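Local structure of copper-containing nitrite reductase (6HBE) at residues C[42-47]-C[431-436]; C[162-167]-C[173-178]; C[202-207]-C[213-218]; C[239-242]-C[248-251]; C[401-406]-C[424-429]. The protein probably reduces nitrite to nitric oxide at copper centres with electrons from a cytochrome c, working as a homotrimer of three-domain subunits. All blocks are in the same frame, centred on the assembly; numbering follows the deposited sequence.

Interaction 1 of 5, residues C[42-47]-C[431-436]. With CU (copper (II) ion), chain L.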
# COMPACT_ATOMS: atom_id res chain seq x y z
N ARG C 42 23.48 -0.31 -3.20
CA ARG C 42 24.28 0.15 -2.05
C ARG C 42 23.43 0.24 -0.82
O ARG C 42 22.30 0.73 -0.89
CB ARG C 42 24.88 1.55 -2.30
CG ARG C 42 25.85 1.64 -3.47
CD ARG C 42 26.74 2.86 -3.33
NE ARG C 42 27.12 3.33 -4.65
CZ ARG C 42 28.30 3.15 -5.25
NH1 ARG C 42 28.46 3.65 -6.49
NH2 ARG C 42 29.33 2.53 -4.66
N GLY C 43 23.98 -0.18 0.31
CA GLY C 43 23.29 -0.10 1.59
C GLY C 43 24.16 -0.48 2.77
O GLY C 43 25.36 -0.25 2.76
N PHE C 44 23.53 -1.02 3.80
CA PHE C 44 24.20 -1.49 5.00
C PHE C 44 23.91 -2.98 5.18
O PHE C 44 22.83 -3.45 4.78
CB PHE C 44 23.69 -0.77 6.25
CG PHE C 44 23.91 0.74 6.26
CD1 PHE C 44 25.21 1.27 6.27
CD2 PHE C 44 22.82 1.63 6.33
CE1 PHE C 44 25.42 2.65 6.28
CE2 PHE C 44 23.04 3.02 6.36
CZ PHE C 44 24.33 3.52 6.33
N SER C 45 24.84 -3.72 5.80
CA SER C 45 24.65 -5.16 6.07
C SER C 45 25.16 -5.59 7.45
O SER C 45 25.81 -4.80 8.18
CB SER C 45 25.38 -5.99 5.01
OG SER C 45 26.78 -5.93 5.19
N PHE C 46 24.82 -6.82 7.80
CA PHE C 46 25.59 -7.62 8.74
C PHE C 46 26.39 -8.65 7.93
O PHE C 46 25.82 -9.42 7.14
CB PHE C 46 24.71 -8.32 9.75
CG PHE C 46 24.00 -7.38 10.69
CD1 PHE C 46 24.69 -6.74 11.70
CD2 PHE C 46 22.65 -7.09 10.51
CE1 PHE C 46 24.05 -5.86 12.54
CE2 PHE C 46 22.00 -6.23 11.36
CZ PHE C 46 22.70 -5.61 12.38
N ASN C 47 27.71 -8.62 8.10
CA ASN C 47 28.63 -9.60 7.49
C ASN C 47 28.63 -9.65 5.97
O ASN C 47 28.87 -10.71 5.38
CB ASN C 47 28.37 -10.99 8.05
CG ASN C 47 28.43 -11.04 9.56
OD1 ASN C 47 27.72 -10.31 10.29
ND2 ASN C 47 29.26 -11.92 10.07
N HIS C 431 24.63 12.64 8.74
CA HIS C 431 24.58 11.35 8.04
C HIS C 431 25.38 11.46 6.73
O HIS C 431 24.81 11.72 5.66
CB HIS C 431 23.10 10.97 7.74
CG HIS C 431 22.17 11.16 8.90
ND1 HIS C 431 21.33 12.25 9.03
CD2 HIS C 431 21.96 10.39 9.99
CE1 HIS C 431 20.63 12.12 10.14
NE2 HIS C 431 21.00 11.01 10.75
N PRO C 432 26.72 11.26 6.79
CA PRO C 432 27.57 11.64 5.64
C PRO C 432 27.39 10.83 4.35
O PRO C 432 27.86 11.26 3.31
CB PRO C 432 29.01 11.54 6.18
CG PRO C 432 28.91 10.87 7.52
CD PRO C 432 27.48 10.68 7.91
N TYR C 433 26.72 9.68 4.45
CA TYR C 433 26.29 8.84 3.30
C TYR C 433 25.08 9.41 2.52
O TYR C 433 24.81 8.96 1.40
CB TYR C 433 26.03 7.38 3.76
CG TYR C 433 25.00 7.27 4.84
CD1 TYR C 433 23.63 7.18 4.54
CD2 TYR C 433 25.37 7.29 6.18
CE1 TYR C 433 22.68 7.11 5.55
CE2 TYR C 433 24.43 7.25 7.18
CZ TYR C 433 23.08 7.15 6.87
OH TYR C 433 22.18 7.11 7.92
N MET C 434 24.35 10.38 3.08
CA MET C 434 23.35 11.15 2.31
C MET C 434 24.05 12.09 1.36
O MET C 434 24.87 12.90 1.80
CB MET C 434 22.51 12.04 3.20
CG MET C 434 21.58 11.30 4.12
SD MET C 434 20.58 12.37 5.18
CE MET C 434 19.75 13.44 4.05
N LYS C 435 23.69 12.04 0.08
CA LYS C 435 24.39 12.84 -0.93
C LYS C 435 23.49 13.32 -2.04
O LYS C 435 22.62 12.58 -2.52
CB LYS C 435 25.56 12.03 -1.53
CG LYS C 435 26.46 12.86 -2.47
CD LYS C 435 27.71 12.11 -2.94
CE LYS C 435 28.74 11.93 -1.83
NZ LYS C 435 29.97 11.28 -2.34
N GLY C 436 23.73 14.56 -2.48
CA GLY C 436 23.00 15.17 -3.58
C GLY C 436 23.86 16.12 -4.40
O GLY C 436 25.00 16.43 -4.01
CU CU L . 21.08 13.79 7.77
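Phe44 CG is anti to the carbonyl carbon (chi1 -61°), which carries the ring off strand 39-46, while Tyr433 CG lies between its own backbone N and carbonyl carbon (chi1 58°); these torsions bring the two rings together. The side chains cross at about a right angle. They form a T-shaped (edge-to-face) pair with ring planes at 88° and centroids 5.1 Å apart. Phe44 gives the edge: its CZ stands over the centre of the Tyr433 ring, and the shortest atom pair is Phe44 CZ to Tyr433 CE2 at 3.8 Å. The contact rests on these two rings alone. Phe44 also stacks on His125 and meets His75 edge-to-face, both ligands of another copper, and the Tyr433 hydroxyl is hydrogen-bonded to Glu385 and Asn356. Tyr433 sits inside a type I turn closed by Met434 N to His431 O, 2.9 Å. The same turn supplies copper ligands: His431 ND1 binds the metal at 2.0 Å and Met434 SD lies 3.0 Å from it, with Cys428 and His390 completing the set. One aromatic pair thus spans two cupredoxin domains, each with a type 1 copper site beside the contact.

Interaction 2 of 5, residues C[162-167]-C[173-178]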
# COMPACT_ATOMS: atom_id res chain seq x y z
N GLU C 162 12.35 -6.02 0.52
CA GLU C 162 12.20 -4.97 -0.49
C GLU C 162 13.48 -4.16 -0.64
O GLU C 162 14.25 -4.06 0.31
CB GLU C 162 11.05 -4.00 -0.06
CG GLU C 162 9.68 -4.67 0.12
CD GLU C 162 8.83 -4.09 1.24
OE1 GLU C 162 8.99 -2.88 1.65
OE2 GLU C 162 7.99 -4.90 1.78
N ALA C 163 13.69 -3.58 -1.83
CA ALA C 163 14.76 -2.62 -2.06
C ALA C 163 14.16 -1.33 -2.59
O ALA C 163 13.20 -1.39 -3.35
CB ALA C 163 15.78 -3.16 -3.06
N TYR C 164 14.74 -0.18 -2.17
CA TYR C 164 14.23 1.16 -2.52
C TYR C 164 15.25 2.02 -3.28
O TYR C 164 16.47 2.02 -2.94
CB TYR C 164 13.74 1.88 -1.25
CG TYR C 164 12.47 1.25 -0.73
CD1 TYR C 164 12.52 0.16 0.16
CD2 TYR C 164 11.21 1.71 -1.14
CE1 TYR C 164 11.36 -0.46 0.60
CE2 TYR C 164 10.02 1.09 -0.71
CZ TYR C 164 10.11 0.00 0.16
OH TYR C 164 8.96 -0.63 0.58
N ALA C 165 14.74 2.78 -4.26
CA ALA C 165 15.54 3.74 -5.03
C ALA C 165 15.78 5.09 -4.32
O ALA C 165 16.69 5.86 -4.70
CB ALA C 165 14.90 4.01 -6.38
N SER C 166 14.95 5.40 -3.33
CA SER C 166 15.04 6.70 -2.64
C SER C 166 14.29 6.65 -1.34
O SER C 166 13.42 5.81 -1.16
CB SER C 166 14.49 7.83 -3.48
OG SER C 166 13.11 7.66 -3.76
N GLY C 167 14.64 7.57 -0.42
CA GLY C 167 13.87 7.71 0.82
C GLY C 167 12.43 8.22 0.57
O GLY C 167 11.52 7.94 1.36
N GLY C 173 5.89 3.85 0.09
CA GLY C 173 5.68 2.40 -0.09
C GLY C 173 5.90 1.89 -1.49
O GLY C 173 5.28 0.90 -1.91
N LYS C 174 6.73 2.59 -2.27
CA LYS C 174 6.98 2.25 -3.66
C LYS C 174 8.33 1.47 -3.78
O LYS C 174 9.38 2.06 -4.03
CB LYS C 174 7.00 3.53 -4.50
CG LYS C 174 7.13 3.28 -6.00
CD LYS C 174 7.38 4.56 -6.81
CE LYS C 174 7.61 4.22 -8.28
NZ LYS C 174 8.12 5.34 -9.13
N ALA C 175 8.30 0.15 -3.61
CA ALA C 175 9.52 -0.68 -3.72
C ALA C 175 9.99 -0.84 -5.16
O ALA C 175 9.15 -1.11 -6.05
CB ALA C 175 9.28 -2.07 -3.14
N LEU C 176 11.30 -0.72 -5.40
CA LEU C 176 11.83 -1.00 -6.75
C LEU C 176 11.89 -2.53 -7.00
O LEU C 176 11.43 -3.01 -8.05
CB LEU C 176 13.20 -0.35 -6.97
CG LEU C 176 13.91 -0.57 -8.29
CD1 LEU C 176 13.14 -0.01 -9.45
CD2 LEU C 176 15.32 0.04 -8.23
N TYR C 177 12.42 -3.29 -6.03
CA TYR C 177 12.51 -4.74 -6.19
C TYR C 177 11.96 -5.38 -4.93
O TYR C 177 12.02 -4.78 -3.84
CB TYR C 177 13.95 -5.21 -6.47
CG TYR C 177 14.57 -4.59 -7.72
CD1 TYR C 177 13.96 -4.72 -8.95
CD2 TYR C 177 15.77 -3.88 -7.64
CE1 TYR C 177 14.50 -4.09 -10.10
CE2 TYR C 177 16.33 -3.28 -8.78
CZ TYR C 177 15.71 -3.41 -10.01
OH TYR C 177 16.31 -2.82 -11.14
N VAL C 178 11.40 -6.57 -5.11
CA VAL C 178 10.96 -7.43 -3.98
C VAL C 178 11.47 -8.85 -4.25
O VAL C 178 11.36 -9.33 -5.38
CB VAL C 178 9.44 -7.40 -3.79
CG1 VAL C 178 9.07 -8.12 -2.49
CG2 VAL C 178 8.93 -5.96 -3.73
O HOH W 1 11.91 2.58 -5.20
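Ala163 faces both Leu176 and Tyr177 in a classic beta bulge, where strands 154-163 and 177-180, joined through helix 167-172, pair at the edge of a second-domain sheet. Three backbone hydrogen bonds hold the segments together here: Ala163 N donates to Tyr177 O at 2.9 Å; Ala163 O receives Leu176 N at 2.9 Å and, weakly, Tyr177 N at 3.4 Å. Glu162 and Val178 run side by side on one face of the sheet. Although the CB of Tyr164 points off the neighbouring segment, its chi1 of -71° lays the ring back along residues 173-175, with Tyr164 CZ 4.0 Å from Ala175 CB. The other end is looser: Ala165 CB and Leu176 CD2 only graze at 4.4 Å, and a water accepts from Ala165 N (3.0 Å) and donates to Lys174 O (2.8 Å). In the buried part, Tyr164 OH gives a very short bond to Glu162 OE1, 2.5 Å. With a phenylalanine here, Glu162 and the Asn210 amide would probably be left without their hydroxyl partner. Glu162 OE1 and OE2 also receive the backbone N atoms of Asn210 and Leu211, respectively; three donors on one buried carboxylate are consistent with a stabilised negative charge.

Interaction 3 of 5, residues C[202-207]-C[213-218]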
# COMPACT_ATOMS: atom_id res chain seq x y z
N ILE C 202 9.06 -25.34 5.69
CA ILE C 202 9.44 -24.02 5.18
C ILE C 202 9.40 -23.07 6.39
O ILE C 202 8.43 -23.07 7.15
CB ILE C 202 8.48 -23.54 4.06
CG1 ILE C 202 8.49 -24.53 2.88
CG2 ILE C 202 8.87 -22.14 3.55
CD1 ILE C 202 7.31 -24.37 1.93
N TYR C 203 10.47 -22.31 6.57
CA TYR C 203 10.57 -21.29 7.62
C TYR C 203 10.55 -19.96 6.87
O TYR C 203 11.52 -19.63 6.18
CB TYR C 203 11.87 -21.48 8.41
CG TYR C 203 12.01 -22.81 9.16
CD1 TYR C 203 12.36 -24.00 8.49
CD2 TYR C 203 11.83 -22.87 10.54
CE1 TYR C 203 12.50 -25.20 9.18
CE2 TYR C 203 11.96 -24.07 11.25
CZ TYR C 203 12.29 -25.24 10.55
OH TYR C 203 12.44 -26.45 11.22
N PHE C 204 9.45 -19.21 6.99
CA PHE C 204 9.22 -17.99 6.18
C PHE C 204 9.13 -16.75 7.06
O PHE C 204 8.33 -16.73 8.00
CB PHE C 204 7.92 -18.12 5.38
CG PHE C 204 7.55 -16.88 4.60
CD1 PHE C 204 8.41 -16.38 3.65
CD2 PHE C 204 6.32 -16.26 4.77
CE1 PHE C 204 8.10 -15.25 2.91
CE2 PHE C 204 5.98 -15.14 4.00
CZ PHE C 204 6.89 -14.63 3.10
N LEU C 205 9.92 -15.71 6.73
CA LEU C 205 9.84 -14.42 7.42
C LEU C 205 9.71 -13.33 6.37
O LEU C 205 10.56 -13.21 5.48
CB LEU C 205 11.11 -14.19 8.27
CG LEU C 205 11.35 -12.79 8.88
CD1 LEU C 205 10.30 -12.44 9.90
CD2 LEU C 205 12.72 -12.65 9.51
N ASN C 206 8.65 -12.52 6.49
CA ASN C 206 8.52 -11.30 5.64
C ASN C 206 9.13 -10.16 6.43
O ASN C 206 8.52 -9.72 7.42
CB ASN C 206 7.04 -10.96 5.29
CG ASN C 206 6.91 -9.72 4.42
OD1 ASN C 206 7.90 -9.23 3.83
ND2 ASN C 206 5.68 -9.16 4.35
N VAL C 207 10.28 -9.64 6.01
CA VAL C 207 10.86 -8.50 6.74
C VAL C 207 10.25 -7.15 6.29
O VAL C 207 10.40 -6.15 6.96
CB VAL C 207 12.41 -8.39 6.67
CG1 VAL C 207 13.10 -9.66 7.11
CG2 VAL C 207 12.90 -7.92 5.33
N SER C 213 2.70 -9.84 2.44
CA SER C 213 2.95 -11.01 1.59
C SER C 213 1.85 -12.04 1.78
O SER C 213 1.31 -12.16 2.89
CB SER C 213 4.30 -11.64 1.93
OG SER C 213 4.63 -12.74 1.07
N THR C 214 1.52 -12.78 0.73
CA THR C 214 0.64 -13.95 0.81
C THR C 214 1.38 -15.10 0.11
O THR C 214 1.27 -15.28 -1.11
CB THR C 214 -0.78 -13.72 0.21
OG1 THR C 214 -0.70 -13.03 -1.04
CG2 THR C 214 -1.63 -12.87 1.18
N LEU C 215 2.12 -15.88 0.90
CA LEU C 215 2.98 -16.95 0.33
C LEU C 215 2.14 -18.11 -0.19
O LEU C 215 1.18 -18.50 0.45
CB LEU C 215 4.01 -17.46 1.33
CG LEU C 215 5.17 -18.28 0.75
CD1 LEU C 215 6.09 -17.43 -0.09
CD2 LEU C 215 5.98 -18.91 1.86
N HIS C 216 2.51 -18.63 -1.36
CA HIS C 216 1.71 -19.62 -2.10
C HIS C 216 2.65 -20.60 -2.85
O HIS C 216 3.73 -20.18 -3.27
CB HIS C 216 0.78 -18.89 -3.08
CG HIS C 216 0.06 -19.78 -4.06
ND1 HIS C 216 -1.00 -20.60 -3.70
CD2 HIS C 216 0.23 -19.95 -5.39
CE1 HIS C 216 -1.43 -21.25 -4.77
NE2 HIS C 216 -0.71 -20.87 -5.81
N VAL C 217 2.23 -21.86 -3.01
CA VAL C 217 2.91 -22.80 -3.95
C VAL C 217 1.92 -23.28 -5.03
O VAL C 217 0.89 -23.83 -4.70
CB VAL C 217 3.54 -24.04 -3.24
CG1 VAL C 217 4.13 -25.02 -4.27
CG2 VAL C 217 4.64 -23.64 -2.30
N VAL C 218 2.24 -23.03 -6.31
CA VAL C 218 1.38 -23.42 -7.45
C VAL C 218 1.40 -24.95 -7.54
O VAL C 218 2.47 -25.54 -7.73
CB VAL C 218 1.87 -22.81 -8.79
CG1 VAL C 218 0.91 -23.14 -9.94
CG2 VAL C 218 2.03 -21.30 -8.67
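Phe204, Leu215 and Ser213 contribute most of the buried surface, and the Phe204 ring is the piece the other two share. A chi1 of 176° swings this ring away from its own backbone N and toward residues 213-217. Leu215 comes over one face of the ring with a single methyl: CD2 lies 3.9 Å from the ring centroid, 18° off the normal, and is displaced toward the CG side, where Leu215 CD2 to Phe204 CG measures 3.8 Å. This is a CH-pi contact made by one branch of the leucine, while Leu215 CB approaches Phe204 CE2 at 4.0 Å. Ser213 meets the same ring at its edge, close to the ring plane: its OG is 3.6 Å from Phe204 CZ. That hydroxyl is not left to an apolar neighbour alone, since it is hydrogen-bonded to Gln160 of strand 154-163. Beside it, Asn206 ND2 passes 3.7 Å from Ser213 CB without bonding to it; the amide nitrogen instead serves the carbonyls of Ala243 and Leu211, and OD1 takes Gly208 N, so both ends of the amide are held. No hydrogen bond joins the segments. Their axes approach no closer than 9.1 Å and run roughly antiparallel, at 156°, the spacing of strands that face each other through side chains. Strand 199-208 belongs to one sheet and the next strand, 213-217, to the other, a beta arch whose inward residues fill the core of a cupredoxin-type beta sandwich.

Interaction 4 of 5, residues C[239-242]-C[248-251]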
# COMPACT_ATOMS: atom_id res chain seq x y z
N GLN C 239 -4.28 -22.11 1.00
CA GLN C 239 -3.67 -21.69 -0.27
C GLN C 239 -2.67 -20.54 -0.14
O GLN C 239 -1.88 -20.31 -1.06
CB GLN C 239 -4.76 -21.33 -1.31
CG GLN C 239 -5.37 -19.93 -1.15
CD GLN C 239 -6.78 -19.85 -1.67
OE1 GLN C 239 -7.03 -19.73 -2.87
NE2 GLN C 239 -7.73 -19.88 -0.75
N THR C 240 -2.75 -19.79 0.97
CA THR C 240 -1.90 -18.65 1.24
C THR C 240 -1.52 -18.59 2.74
O THR C 240 -2.29 -19.04 3.60
CB THR C 240 -2.60 -17.31 0.89
OG1 THR C 240 -3.95 -17.34 1.32
CG2 THR C 240 -2.52 -17.01 -0.57
N ALA C 241 -0.34 -18.02 3.02
CA ALA C 241 0.12 -17.65 4.35
C ALA C 241 0.29 -16.11 4.41
O ALA C 241 1.28 -15.57 3.90
CB ALA C 241 1.42 -18.35 4.66
N LEU C 242 -0.69 -15.43 4.99
CA LEU C 242 -0.72 -13.97 5.12
C LEU C 242 0.36 -13.49 6.14
O LEU C 242 0.39 -13.97 7.28
CB LEU C 242 -2.12 -13.52 5.57
CG LEU C 242 -2.29 -12.03 5.87
CD1 LEU C 242 -2.09 -11.19 4.61
CD2 LEU C 242 -3.61 -11.72 6.50
N SER C 248 5.88 -14.02 10.55
CA SER C 248 6.55 -15.26 10.11
C SER C 248 5.61 -16.45 10.23
O SER C 248 4.59 -16.37 10.92
CB SER C 248 7.79 -15.55 10.97
OG SER C 248 7.40 -15.91 12.33
N TRP C 249 5.97 -17.53 9.52
CA TRP C 249 5.27 -18.81 9.55
C TRP C 249 6.26 -19.97 9.49
O TRP C 249 7.31 -19.84 8.87
CB TRP C 249 4.33 -18.95 8.33
CG TRP C 249 3.14 -18.03 8.31
CD1 TRP C 249 3.08 -16.76 7.72
CD2 TRP C 249 1.85 -18.27 8.87
NE1 TRP C 249 1.83 -16.23 7.90
CE2 TRP C 249 1.05 -17.12 8.59
CE3 TRP C 249 1.26 -19.35 9.55
CZ2 TRP C 249 -0.31 -17.04 8.97
CZ3 TRP C 249 -0.10 -19.25 9.95
CH2 TRP C 249 -0.85 -18.09 9.68
N VAL C 250 5.91 -21.10 10.14
CA VAL C 250 6.44 -22.43 9.74
C VAL C 250 5.33 -23.20 8.99
O VAL C 250 4.17 -23.19 9.41
CB VAL C 250 6.97 -23.24 10.95
CG1 VAL C 250 7.33 -24.66 10.57
CG2 VAL C 250 8.20 -22.55 11.52
N ILE C 251 5.66 -23.80 7.85
CA ILE C 251 4.70 -24.49 6.99
C ILE C 251 5.21 -25.94 6.76
O ILE C 251 6.38 -26.14 6.45
CB ILE C 251 4.59 -23.73 5.64
CG1 ILE C 251 3.96 -22.34 5.86
CG2 ILE C 251 3.81 -24.52 4.59
CD1 ILE C 251 4.29 -21.36 4.74
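Ala241 and Leu242 make the whole of this segment's contact with Trp249 and Ile251, whereas the two residues before them serve the trimer. Gln239 reaches into a neighbouring subunit, its OE1 bonded to His80 ND1 and Met112 N there and its NE2 to the carbonyl of Val110. Thr240 OG1 is likewise hydrogen-bonded to Asp247 of that subunit. At Ala241 the methyl points toward the other segment. It stands nearly straight above the five-membered ring of Trp249, CB lying 3.9 Å from the ring centroid in a CH-pi contact, with Trp249 CD1 its nearest atom at 3.8 Å. The same methyl also touches Ile251 CD1 at 4.2 Å, so that one small side chain is flanked by an indole face and the terminal methyl of isoleucine. Leu242 contributes through its backbone: Trp249 NE1 donates to Leu242 O at 2.8 Å with an N-H...O angle of 157°. The oxygen lies in the plane of the indole, yet the nitrogen stands well above the carbonyl plane, 57° out of it, and so uses no lone-pair direction. Trp249 CG is anti to the carbonyl carbon (chi1 -68°), which sends the indole across from strand 248-254 to meet this carbonyl. The Leu242 side chain leads elsewhere, packing against Leu242 of the third subunit. Strands 241-243 and 248-254 lie in the two sheets of the second domain's cupredoxin-type sandwich. The buried Trp249 indole thereby has one face and its N-H engaged, and a side-chain-to-backbone hydrogen bond links sheets that share no backbone bond between these segments.

Interaction 5 of 5, residues C[401-406]-C[424-429]. With CU (copper (II) ion), chain L.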
# COMPACT_ATOMS: atom_id res chain seq x y z
N GLU C 401 29.61 29.59 -5.29
CA GLU C 401 28.63 29.74 -4.21
C GLU C 401 28.40 28.48 -3.35
O GLU C 401 27.27 28.08 -3.11
CB GLU C 401 27.30 30.24 -4.79
CG GLU C 401 27.39 31.57 -5.53
CD GLU C 401 26.11 31.91 -6.27
OE1 GLU C 401 25.66 31.11 -7.12
OE2 GLU C 401 25.53 32.99 -6.01
N PRO C 402 29.48 27.87 -2.82
CA PRO C 402 29.27 26.76 -1.89
C PRO C 402 28.45 27.21 -0.67
O PRO C 402 28.37 28.41 -0.40
CB PRO C 402 30.69 26.32 -1.53
CG PRO C 402 31.54 27.55 -1.76
CD PRO C 402 30.90 28.28 -2.90
N PHE C 403 27.79 26.27 0.01
CA PHE C 403 26.79 26.62 1.02
C PHE C 403 26.81 25.62 2.17
O PHE C 403 27.38 24.51 2.04
CB PHE C 403 25.39 26.73 0.40
CG PHE C 403 24.91 25.46 -0.32
CD1 PHE C 403 24.29 24.41 0.39
CD2 PHE C 403 25.06 25.32 -1.69
CE1 PHE C 403 23.87 23.26 -0.26
CE2 PHE C 403 24.62 24.17 -2.35
CZ PHE C 403 24.02 23.14 -1.62
N VAL C 404 26.25 26.07 3.29
CA VAL C 404 26.00 25.22 4.45
C VAL C 404 24.67 25.69 5.04
O VAL C 404 24.48 26.89 5.26
CB VAL C 404 27.18 25.21 5.49
CG1 VAL C 404 27.47 26.58 6.09
CG2 VAL C 404 26.93 24.20 6.60
N THR C 405 23.72 24.75 5.24
CA THR C 405 22.43 25.13 5.80
C THR C 405 22.54 24.89 7.27
O THR C 405 23.40 24.13 7.70
CB THR C 405 21.23 24.29 5.24
OG1 THR C 405 21.26 22.98 5.84
CG2 THR C 405 21.29 24.19 3.74
N PRO C 406 21.68 25.52 8.07
CA PRO C 406 21.48 25.06 9.46
C PRO C 406 20.96 23.61 9.55
O PRO C 406 20.54 23.03 8.55
CB PRO C 406 20.43 26.03 10.03
CG PRO C 406 20.12 27.04 8.97
CD PRO C 406 20.79 26.63 7.70
N TYR C 424 27.91 21.63 -7.62
CA TYR C 424 28.20 21.35 -6.21
C TYR C 424 27.70 19.95 -5.84
O TYR C 424 26.56 19.61 -6.17
CB TYR C 424 27.50 22.38 -5.31
CG TYR C 424 27.72 23.81 -5.76
CD1 TYR C 424 28.87 24.51 -5.36
CD2 TYR C 424 26.82 24.45 -6.61
CE1 TYR C 424 29.10 25.81 -5.79
CE2 TYR C 424 27.03 25.75 -7.04
CZ TYR C 424 28.18 26.43 -6.63
OH TYR C 424 28.42 27.72 -7.05
N VAL C 425 28.54 19.17 -5.16
CA VAL C 425 28.11 17.93 -4.52
C VAL C 425 28.01 18.26 -3.04
O VAL C 425 28.95 18.83 -2.48
CB VAL C 425 29.11 16.77 -4.73
CG1 VAL C 425 28.57 15.47 -4.15
CG2 VAL C 425 29.44 16.61 -6.21
N TYR C 426 26.88 17.92 -2.41
CA TYR C 426 26.67 18.18 -0.99
C TYR C 426 26.28 16.90 -0.25
O TYR C 426 25.78 15.95 -0.85
CB TYR C 426 25.64 19.32 -0.76
CG TYR C 426 24.24 19.02 -1.26
CD1 TYR C 426 23.88 19.23 -2.60
CD2 TYR C 426 23.26 18.52 -0.40
CE1 TYR C 426 22.60 18.95 -3.07
CE2 TYR C 426 21.97 18.22 -0.87
CZ TYR C 426 21.64 18.42 -2.19
OH TYR C 426 20.35 18.15 -2.68
N ILE C 427 26.56 16.89 1.05
CA ILE C 427 26.15 15.81 1.96
C ILE C 427 25.40 16.37 3.15
O ILE C 427 25.34 17.59 3.34
CB ILE C 427 27.36 14.94 2.47
CG1 ILE C 427 28.35 15.75 3.31
CG2 ILE C 427 28.08 14.28 1.30
CD1 ILE C 427 29.49 14.94 3.90
N CYS C 428 24.86 15.48 3.97
CA CYS C 428 24.48 15.84 5.33
C CYS C 428 25.63 15.54 6.28
O CYS C 428 26.20 14.44 6.26
CB CYS C 428 23.23 15.06 5.73
SG CYS C 428 22.74 15.30 7.42
N SER C 429 25.97 16.50 7.15
CA SER C 429 27.11 16.31 8.07
C SER C 429 26.77 15.32 9.19
O SER C 429 27.66 14.65 9.71
CB SER C 429 27.59 17.66 8.65
OG SER C 429 26.64 18.25 9.51
CU CU L . 21.08 13.79 7.77
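Tyr424, on strand 422-427 of the C-terminal cupredoxin domain, reaches across to Glu401 and Pro402, in the loop between strands 393-398 and 413-417. Its hydroxyl accepts the backbone N-H of Glu401 at 2.8 Å, with an N-H...O angle of 150°. The ring lies close by the Glu401-Pro402 peptide: Tyr424 CE1 is 3.6 Å from Pro402 N and 4.2 Å from Pro402 CD. The Glu401 carboxylate plays no part here and is hydrogen-bonded to Thr419. A leucine in place of Tyr424 would probably strand the Glu401 N-H without its acceptor and open a gap beside Pro402. Two residues on, Tyr426 also turns toward the loop and receives Phe403. Both rings start from the crowded position, CG between backbone N and carbonyl carbon, and they cross obliquely, planes at 51° and centroids 5.8 Å apart. Phe403 leads with its edge: CZ lies 4.0 Å from Tyr426 CD1. Ile438 of strand 435-443 packs against both rings, and Phe358 meets Tyr426 edge-to-face. Past the end of the strand comes Cys428, which makes no contact with the loop but binds the type 1 copper with His431, His390 and Met434. Cys428 SG holds the copper at 2.3 Å.

Along the chain, interactions 2, 3, 4 and 5 follow in series inside the long loop closed by interaction 1, which joins the first and C-terminal copper domains. Interactions 3 and 4 lie side by side, centres about 6 Å apart, and tie the same two sheets of the second domain. Interaction 2 reaches the same six-stranded sheet through strand 154-163, its centre about 19 Å from that of interaction 3. Interactions 1 and 5 adjoin through neighbouring strands 435-443 and 422-427 and share one copper. The centres of interactions 4 and 5 are about 48 Å apart. Together the contacts cover all three domains, and 2, 3 and 4 also touch a neighbouring subunit.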